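Local coordinates for intracellular serine protease (Bacillus licheniformis, PDB 4ZOQ), which probably acts as a subtilisin-like serine endopeptidase that cleaves lanthipeptide precursors at a specific sequence, at residues 123-137 and 158-172. Residues are numbered along the deposited sequence; the frame is centred on the assembly and turned at random.
Sequences MVDAVNDGHEVINIS and AANYAAKHQVLVFSS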
ATOM      1  N   MET B 123      -8.594  -5.204   3.611  1.00 34.62           N
ATOM      2  CA  MET B 123      -7.542  -6.192   3.771  1.00 35.51           C
ATOM      3  C   MET B 123      -8.160  -7.574   3.792  1.00 37.50           C
ATOM      4  O   MET B 123      -7.734  -8.479   3.063  1.00 39.79           O
ATOM      5  CB  MET B 123      -6.742  -5.958   5.062  1.00 34.82           C
ATOM      6  CG  MET B 123      -5.810  -4.742   5.012  1.00 35.64           C
ATOM      7  SD  MET B 123      -5.007  -4.387   6.603  1.00 38.81           S
ATOM      8  CE  MET B 123      -3.874  -5.777   6.801  1.00 30.98           C
ATOM      9  N   VAL B 124      -9.196  -7.725   4.604  1.00 36.81           N
ATOM     10  CA  VAL B 124      -9.790  -9.025   4.787  1.00 37.30           C
ATOM     11  C   VAL B 124     -10.439  -9.503   3.500  1.00 37.18           C
ATOM     12  O   VAL B 124     -10.246 -10.648   3.077  1.00 39.53           O
ATOM     13  CB  VAL B 124     -10.801  -8.996   5.929  1.00 38.99           C
ATOM     14  CG1 VAL B 124     -11.535 -10.322   5.990  1.00 37.80           C
ATOM     15  CG2 VAL B 124     -10.062  -8.746   7.221  1.00 32.37           C
ATOM     16  N   ASP B 125     -11.175  -8.616   2.849  1.00 38.14           N
ATOM     17  CA  ASP B 125     -11.801  -8.972   1.582  1.00 37.11           C
ATOM     18  C   ASP B 125     -10.755  -9.388   0.570  1.00 37.34           C
ATOM     19  O   ASP B 125     -10.911 -10.412  -0.097  1.00 40.25           O
ATOM     20  CB  ASP B 125     -12.640  -7.813   1.031  1.00 38.84           C
ATOM     21  CG  ASP B 125     -13.936  -7.600   1.812  1.00 37.91           C
ATOM     22  OD1 ASP B 125     -14.340  -8.514   2.563  1.00 39.89           O
ATOM     23  OD2 ASP B 125     -14.547  -6.523   1.679  1.00 38.28           O
ATOM     24  N   ALA B 126      -9.681  -8.607   0.479  1.00 36.46           N
ATOM     25  CA  ALA B 126      -8.630  -8.857  -0.504  1.00 36.42           C
ATOM     26  C   ALA B 126      -8.027 -10.254  -0.319  1.00 34.82           C
ATOM     27  O   ALA B 126      -7.748 -10.961  -1.305  1.00 30.79           O
ATOM     28  CB  ALA B 126      -7.537  -7.766  -0.409  1.00 35.28           C
ATOM     29  N   VAL B 127      -7.851 -10.647   0.946  1.00 33.34           N
ATOM     30  CA  VAL B 127      -7.388 -11.989   1.292  1.00 33.04           C
ATOM     31  C   VAL B 127      -8.373 -13.053   0.796  1.00 37.73           C
ATOM     32  O   VAL B 127      -7.993 -14.020   0.116  1.00 35.12           O
ATOM     33  CB  VAL B 127      -7.218 -12.148   2.819  1.00 34.93           C
ATOM     34  CG1 VAL B 127      -6.889 -13.571   3.168  1.00 34.57           C
ATOM     35  CG2 VAL B 127      -6.122 -11.231   3.339  1.00 35.43           C
ATOM     36  N   ASN B 128      -9.645 -12.872   1.150  1.00 38.79           N
ATOM     37  CA  ASN B 128     -10.697 -13.831   0.786  1.00 38.31           C
ATOM     38  C   ASN B 128     -10.917 -13.921  -0.741  1.00 40.15           C
ATOM     39  O   ASN B 128     -11.412 -14.936  -1.236  1.00 38.85           O
ATOM     40  CB  ASN B 128     -12.014 -13.469   1.485  1.00 37.52           C
ATOM     41  CG  ASN B 128     -11.959 -13.662   3.011  1.00 38.84           C
ATOM     42  OD1 ASN B 128     -11.084 -14.349   3.554  1.00 35.36           O
ATOM     43  ND2 ASN B 128     -12.897 -13.034   3.702  1.00 35.18           N
ATOM     44  N   ASP B 129     -10.530 -12.868  -1.469  1.00 36.79           N
ATOM     45  CA  ASP B 129     -10.649 -12.796  -2.941  1.00 36.59           C
ATOM     46  C   ASP B 129      -9.464 -13.360  -3.715  1.00 35.60           C
ATOM     47  O   ASP B 129      -9.347 -13.155  -4.915  1.00 36.22           O
ATOM     48  CB  ASP B 129     -10.853 -11.345  -3.384  1.00 35.44           C
ATOM     49  CG  ASP B 129     -12.112 -10.733  -2.803  1.00 44.29           C
ATOM     50  OD1 ASP B 129     -13.031 -11.504  -2.441  1.00 53.91           O
ATOM     51  OD2 ASP B 129     -12.178  -9.487  -2.682  1.00 44.40           O
ATOM     52  N   GLY B 130      -8.563 -14.024  -3.017  1.00 31.24           N
ATOM     53  CA  GLY B 130      -7.464 -14.712  -3.648  1.00 33.67           C
ATOM     54  C   GLY B 130      -6.269 -13.859  -4.050  1.00 35.49           C
ATOM     55  O   GLY B 130      -5.434 -14.335  -4.807  1.00 39.74           O
ATOM     56  N   HIS B 131      -6.117 -12.668  -3.462  1.00 35.85           N
ATOM     57  CA  HIS B 131      -4.955 -11.805  -3.724  1.00 31.43           C
ATOM     58  C   HIS B 131      -3.736 -12.289  -2.962  1.00 31.25           C
ATOM     59  O   HIS B 131      -3.797 -12.482  -1.750  1.00 31.62           O
ATOM     60  CB  HIS B 131      -5.265 -10.362  -3.321  1.00 31.16           C
ATOM     61  CG  HIS B 131      -6.275  -9.701  -4.204  1.00 34.38           C
ATOM     62  ND1 HIS B 131      -7.634  -9.909  -4.070  1.00 38.56           N
ATOM     63  CD2 HIS B 131      -6.123  -8.867  -5.259  1.00 33.95           C
ATOM     64  CE1 HIS B 131      -8.273  -9.222  -5.001  1.00 38.67           C
ATOM     65  NE2 HIS B 131      -7.381  -8.581  -5.733  1.00 39.13           N
ATOM     66  N   GLU B 132      -2.614 -12.430  -3.654  1.00 33.82           N
ATOM     67  CA  GLU B 132      -1.388 -12.898  -3.014  1.00 35.91           C
ATOM     68  C   GLU B 132      -0.558 -11.763  -2.412  1.00 33.46           C
ATOM     69  O   GLU B 132       0.271 -12.000  -1.529  1.00 32.29           O
ATOM     70  CB  GLU B 132      -0.529 -13.694  -3.996  1.00 37.32           C
ATOM     71  CG  GLU B 132      -1.125 -14.989  -4.520  1.00 42.38           C
ATOM     72  CD  GLU B 132      -1.831 -14.847  -5.874  1.00 49.91           C
ATOM     73  OE1 GLU B 132      -2.488 -13.797  -6.169  1.00 36.95           O
ATOM     74  OE2 GLU B 132      -1.644 -15.792  -6.678  1.00 52.00           O
ATOM     75  N   VAL B 133      -0.786 -10.545  -2.899  1.00 30.62           N
ATOM     76  CA  VAL B 133      -0.093  -9.354  -2.412  1.00 30.75           C
ATOM     77  C   VAL B 133      -1.058  -8.173  -2.151  1.00 31.35           C
ATOM     78  O   VAL B 133      -1.974  -7.910  -2.939  1.00 31.05           O
ATOM     79  CB  VAL B 133       0.999  -8.883  -3.392  1.00 29.41           C
ATOM     80  CG1 VAL B 133       1.660  -7.586  -2.875  1.00 28.71           C
ATOM     81  CG2 VAL B 133       2.026  -9.977  -3.629  1.00 28.93           C
ATOM     82  N   ILE B 134      -0.863  -7.492  -1.021  1.00 27.78           N
ATOM     83  CA  ILE B 134      -1.595  -6.270  -0.712  1.00 30.76           C
ATOM     84  C   ILE B 134      -0.658  -5.060  -0.567  1.00 30.89           C
ATOM     85  O   ILE B 134       0.389  -5.113   0.076  1.00 31.42           O
ATOM     86  CB  ILE B 134      -2.446  -6.428   0.581  1.00 33.61           C
ATOM     87  CG1 ILE B 134      -3.494  -7.536   0.393  1.00 32.58           C
ATOM     88  CG2 ILE B 134      -3.115  -5.105   0.978  1.00 27.08           C
ATOM     89  CD1 ILE B 134      -4.203  -7.941   1.665  1.00 32.23           C
ATOM     90  N   ASN B 135      -1.035  -3.966  -1.192  1.00 32.52           N
ATOM     91  CA  ASN B 135      -0.281  -2.742  -1.042  1.00 30.91           C
ATOM     92  C   ASN B 135      -1.134  -1.671  -0.384  1.00 31.23           C
ATOM     93  O   ASN B 135      -2.205  -1.330  -0.907  1.00 28.05           O
ATOM     94  CB  ASN B 135       0.210  -2.254  -2.401  1.00 26.31           C
ATOM     95  CG  ASN B 135       1.063  -1.024  -2.284  1.00 28.39           C
ATOM     96  OD1 ASN B 135       2.298  -1.096  -2.149  1.00 27.29           O
ATOM     97  ND2 ASN B 135       0.411   0.117  -2.292  1.00 25.24           N
ATOM     98  N   ILE B 136      -0.657  -1.119   0.731  1.00 27.55           N
ATOM     99  CA  ILE B 136      -1.386  -0.030   1.390  1.00 32.42           C
ATOM    100  C   ILE B 136      -0.519   1.244   1.465  1.00 29.62           C
ATOM    101  O   ILE B 136       0.264   1.423   2.397  1.00 31.31           O
ATOM    102  CB  ILE B 136      -1.851  -0.424   2.829  1.00 32.02           C
ATOM    103  CG1 ILE B 136      -2.613  -1.745   2.832  1.00 30.17           C
ATOM    104  CG2 ILE B 136      -2.744   0.654   3.430  1.00 31.07           C
ATOM    105  CD1 ILE B 136      -2.826  -2.333   4.230  1.00 28.11           C
ATOM    106  N   SER B 137      -0.674   2.127   0.480  1.00 30.63           N
ATOM    107  CA  SER B 137       0.161   3.329   0.398  1.00 32.66           C
ATOM    108  C   SER B 137      -0.484   4.501   1.126  1.00 32.83           C
ATOM    109  O   SER B 137      -0.677   5.584   0.565  1.00 33.45           O
ATOM    110  CB  SER B 137       0.441   3.716  -1.071  1.00 32.01           C
ATOM    111  OG  SER B 137       1.511   2.970  -1.625  1.00 28.03           O
ATOM    112  N   ALA B 158      -6.290  -8.062  11.486  1.00 34.51           N
ATOM    113  CA  ALA B 158      -6.339  -8.034  10.030  1.00 33.84           C
ATOM    114  C   ALA B 158      -5.011  -8.495   9.440  1.00 36.76           C
ATOM    115  O   ALA B 158      -4.973  -9.319   8.507  1.00 36.09           O
ATOM    116  CB  ALA B 158      -6.683  -6.634   9.540  1.00 30.57           C
ATOM    117  N   ALA B 159      -3.921  -8.005  10.016  1.00 32.80           N
ATOM    118  CA  ALA B 159      -2.600  -8.361   9.535  1.00 35.33           C
ATOM    119  C   ALA B 159      -2.321  -9.834   9.778  1.00 38.88           C
ATOM    120  O   ALA B 159      -1.725 -10.525   8.928  1.00 38.19           O
ATOM    121  CB  ALA B 159      -1.534  -7.489  10.201  1.00 38.91           C
ATOM    122  N   ASN B 160      -2.759 -10.319  10.935  1.00 36.85           N
ATOM    123  CA  ASN B 160      -2.632 -11.736  11.248  1.00 36.15           C
ATOM    124  C   ASN B 160      -3.399 -12.599  10.231  1.00 37.71           C
ATOM    125  O   ASN B 160      -2.932 -13.656   9.780  1.00 38.94           O
ATOM    126  CB  ASN B 160      -3.155 -11.991  12.669  1.00 34.30           C
ATOM    127  CG  ASN B 160      -2.230 -11.402  13.770  1.00 38.48           C
ATOM    128  OD1 ASN B 160      -1.169 -10.821  13.494  1.00 38.37           O
ATOM    129  ND2 ASN B 160      -2.637 -11.562  15.012  1.00 37.91           N
ATOM    130  N   TYR B 161      -4.566 -12.122   9.834  1.00 35.42           N
ATOM    131  CA  TYR B 161      -5.399 -12.879   8.909  1.00 42.37           C
ATOM    132  C   TYR B 161      -4.746 -13.016   7.526  1.00 40.10           C
ATOM    133  O   TYR B 161      -4.734 -14.102   6.946  1.00 39.24           O
ATOM    134  CB  TYR B 161      -6.771 -12.227   8.804  1.00 39.35           C
ATOM    135  CG  TYR B 161      -7.766 -13.003   8.002  1.00 38.39           C
ATOM    136  CD1 TYR B 161      -8.294 -14.202   8.478  1.00 38.40           C
ATOM    137  CD2 TYR B 161      -8.215 -12.518   6.781  1.00 38.38           C
ATOM    138  CE1 TYR B 161      -9.244 -14.911   7.731  1.00 41.66           C
ATOM    139  CE2 TYR B 161      -9.146 -13.199   6.039  1.00 40.65           C
ATOM    140  CZ  TYR B 161      -9.665 -14.394   6.507  1.00 41.27           C
ATOM    141  OH  TYR B 161     -10.599 -15.039   5.727  1.00 32.58           O
ATOM    142  N   ALA B 162      -4.150 -11.935   7.030  1.00 41.22           N
ATOM    143  CA  ALA B 162      -3.432 -11.986   5.751  1.00 40.56           C
ATOM    144  C   ALA B 162      -2.237 -12.943   5.824  1.00 37.50           C
ATOM    145  O   ALA B 162      -2.029 -13.758   4.916  1.00 37.05           O
ATOM    146  CB  ALA B 162      -2.971 -10.601   5.352  1.00 34.61           C
ATOM    147  N   ALA B 163      -1.483 -12.846   6.917  1.00 34.83           N
ATOM    148  CA  ALA B 163      -0.292 -13.672   7.146  1.00 36.71           C
ATOM    149  C   ALA B 163      -0.661 -15.147   7.229  1.00 40.67           C
ATOM    150  O   ALA B 163       0.057 -16.030   6.724  1.00 36.54           O
ATOM    151  CB  ALA B 163       0.405 -13.243   8.423  1.00 32.63           C
ATOM    152  N   LYS B 164      -1.800 -15.399   7.866  1.00 39.97           N
ATOM    153  CA  LYS B 164      -2.274 -16.751   8.052  1.00 40.39           C
ATOM    154  C   LYS B 164      -2.570 -17.404   6.719  1.00 39.76           C
ATOM    155  O   LYS B 164      -2.326 -18.606   6.536  1.00 37.51           O
ATOM    156  CB  LYS B 164      -3.546 -16.753   8.901  1.00 40.57           C
ATOM    157  CG  LYS B 164      -3.995 -18.146   9.247  1.00 45.59           C
ATOM    158  CD  LYS B 164      -5.375 -18.187   9.886  1.00 51.35           C
ATOM    159  CE  LYS B 164      -5.905 -19.629   9.842  1.00 53.53           C
ATOM    160  NZ  LYS B 164      -7.397 -19.693   9.920  1.00 57.69           N
ATOM    161  N   HIS B 165      -2.993 -16.586   5.759  1.00 41.71           N
ATOM    162  CA  HIS B 165      -3.321 -17.091   4.444  1.00 38.37           C
ATOM    163  C   HIS B 165      -2.228 -16.852   3.420  1.00 37.98           C
ATOM    164  O   HIS B 165      -2.475 -16.921   2.212  1.00 34.23           O
ATOM    165  CB  HIS B 165      -4.630 -16.485   3.950  1.00 37.36           C
ATOM    166  CG  HIS B 165      -5.842 -16.993   4.674  1.00 47.78           C
ATOM    167  ND1 HIS B 165      -6.282 -16.464   5.869  1.00 48.31           N
ATOM    168  CD2 HIS B 165      -6.673 -18.030   4.391  1.00 43.28           C
ATOM    169  CE1 HIS B 165      -7.356 -17.126   6.269  1.00 47.61           C
ATOM    170  NE2 HIS B 165      -7.607 -18.087   5.395  1.00 45.10           N
ATOM    171  N   GLN B 166      -1.014 -16.636   3.918  1.00 36.07           N
ATOM    172  CA  GLN B 166       0.169 -16.484   3.078  1.00 38.43           C
ATOM    173  C   GLN B 166       0.107 -15.274   2.116  1.00 41.37           C
ATOM    174  O   GLN B 166       0.687 -15.296   1.033  1.00 38.77           O
ATOM    175  CB  GLN B 166       0.375 -17.782   2.288  1.00 37.66           C
ATOM    176  CG  GLN B 166       0.491 -19.004   3.202  1.00 37.75           C
ATOM    177  CD  GLN B 166       1.713 -18.929   4.090  1.00 41.74           C
ATOM    178  OE1 GLN B 166       2.725 -18.343   3.716  1.00 41.07           O
ATOM    179  NE2 GLN B 166       1.630 -19.516   5.271  1.00 43.95           N
ATOM    180  N   VAL B 167      -0.570 -14.210   2.534  1.00 37.76           N
ATOM    181  CA  VAL B 167      -0.653 -12.996   1.733  1.00 37.78           C
ATOM    182  C   VAL B 167       0.290 -11.904   2.254  1.00 35.49           C
ATOM    183  O   VAL B 167       0.202 -11.506   3.414  1.00 33.16           O
ATOM    184  CB  VAL B 167      -2.070 -12.433   1.715  1.00 34.10           C
ATOM    185  CG1 VAL B 167      -2.117 -11.236   0.832  1.00 31.95           C
ATOM    186  CG2 VAL B 167      -3.051 -13.492   1.253  1.00 33.40           C
ATOM    187  N   LEU B 168       1.175 -11.421   1.384  1.00 34.47           N
ATOM    188  CA  LEU B 168       2.099 -10.345   1.731  1.00 34.37           C
ATOM    189  C   LEU B 168       1.387  -9.013   1.766  1.00 33.22           C
ATOM    190  O   LEU B 168       0.508  -8.749   0.939  1.00 31.26           O
ATOM    191  CB  LEU B 168       3.233 -10.289   0.724  1.00 31.74           C
ATOM    192  CG  LEU B 168       4.100 -11.529   0.860  1.00 33.33           C
ATOM    193  CD1 LEU B 168       4.868 -11.765  -0.408  1.00 32.33           C
ATOM    194  CD2 LEU B 168       5.032 -11.352   2.044  1.00 30.77           C
ATOM    195  N   VAL B 169       1.725  -8.206   2.768  1.00 32.99           N
ATOM    196  CA  VAL B 169       1.173  -6.864   2.906  1.00 29.92           C
ATOM    197  C   VAL B 169       2.308  -5.850   2.993  1.00 31.04           C
ATOM    198  O   VAL B 169       3.109  -5.874   3.919  1.00 28.72           O
ATOM    199  CB  VAL B 169       0.271  -6.749   4.160  1.00 30.09           C
ATOM    200  CG1 VAL B 169      -0.317  -5.347   4.278  1.00 30.20           C
ATOM    201  CG2 VAL B 169      -0.828  -7.823   4.134  1.00 28.89           C
ATOM    202  N   PHE B 170       2.348  -4.939   2.035  1.00 31.02           N
ATOM    203  CA  PHE B 170       3.380  -3.926   1.978  1.00 31.44           C
ATOM    204  C   PHE B 170       2.736  -2.590   2.286  1.00 33.20           C
ATOM    205  O   PHE B 170       1.629  -2.324   1.829  1.00 30.64           O
ATOM    206  CB  PHE B 170       4.037  -3.925   0.605  1.00 28.90           C
ATOM    207  CG  PHE B 170       4.742  -5.206   0.290  1.00 31.17           C
ATOM    208  CD1 PHE B 170       6.025  -5.448   0.758  1.00 31.19           C
ATOM    209  CD2 PHE B 170       4.088  -6.203  -0.410  1.00 28.49           C
ATOM    210  CE1 PHE B 170       6.654  -6.640   0.498  1.00 28.36           C
ATOM    211  CE2 PHE B 170       4.713  -7.398  -0.682  1.00 27.58           C
ATOM    212  CZ  PHE B 170       6.002  -7.612  -0.221  1.00 31.90           C
ATOM    213  N   SER B 171       3.425  -1.760   3.071  1.00 31.86           N
ATOM    214  CA  SER B 171       2.869  -0.481   3.484  1.00 31.74           C
ATOM    215  C   SER B 171       3.904   0.640   3.415  1.00 30.86           C
ATOM    216  O   SER B 171       5.070   0.424   3.690  1.00 31.52           O
ATOM    217  CB  SER B 171       2.342  -0.600   4.919  1.00 33.64           C
ATOM    218  OG  SER B 171       1.399   0.409   5.170  1.00 39.52           O
ATOM    219  N   SER B 172       3.466   1.847   3.097  1.00 27.25           N
ATOM    220  CA  SER B 172       4.373   2.990   3.090  1.00 29.01           C
ATOM    221  C   SER B 172       4.723   3.422   4.512  1.00 30.22           C
ATOM    222  O   SER B 172       3.870   3.402   5.410  1.00 30.95           O
ATOM    223  CB  SER B 172       3.772   4.144   2.300  1.00 25.34           C
ATOM    224  OG  SER B 172       2.473   4.423   2.761  1.00 29.80           O
TER
HETATM  225  O   HOH W   1       1.984 -14.022  -0.836  1.00 34.87           O
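The ring of Tyr161 reaches from helix 158-164 across to helix 123-128, its hydroxyl end directed at Asn128. At its edge, in plane, sits Asn128 OD1, and the amide plane stands at right angles to the ring. The hydrogen bond from Tyr161 OH to Asn128 OD1 is modelled at a very short 2.3 Å, a doubtful length. Over one face, toward the rim, lies His165 ND1, which donates in the imidazole plane to Tyr161 O, the same oxygen that His165 N reaches from the other face of the carbonyl. Val124 CG1 and Val127 CG1 approach the phenol obliquely, each 3.7 Å from Tyr161 CE2. With its CG1 anti to the backbone N (chi1 174°), Val127 sends that methyl to Tyr161 and His165, while CG2 rests on Ala162. Glu60 of the other chain packs on Tyr161 and accepts a hydrogen bond from Asn128 ND2.

The ring of Phe170 receives Val133 CG1 at its edge, 3.7 Å from Phe170 CD2, on the sheet face covered by helices 275-297 and 303-313. On the other face, Ile134 and Val169 point the same way side by side and Ile136 CD1 meets Val169 CG1; from the helix above, Met123, bent at chi3, brings CE against Ala158 and Ala159. Phe170 N to Ile134 O (2.8 Å) and Ile136 N to Phe170 O are nearly straight bonds; Ser172 N to Ile136 O is weak. At the start of the ladder, a water bridges Glu132 O and Gln166 O.

Schellman motifs at Gly130 and Gln166 end the two helices before adjacent parallel strands. Strand 133-136, helix 146-164 and strand 168-172, the two strands being parallel neighbours in the sheet, form a beta-alpha-beta crossover of the subtilisin fold, with Ser137 beside the predicted catalytic residues Asp51 and Ser276.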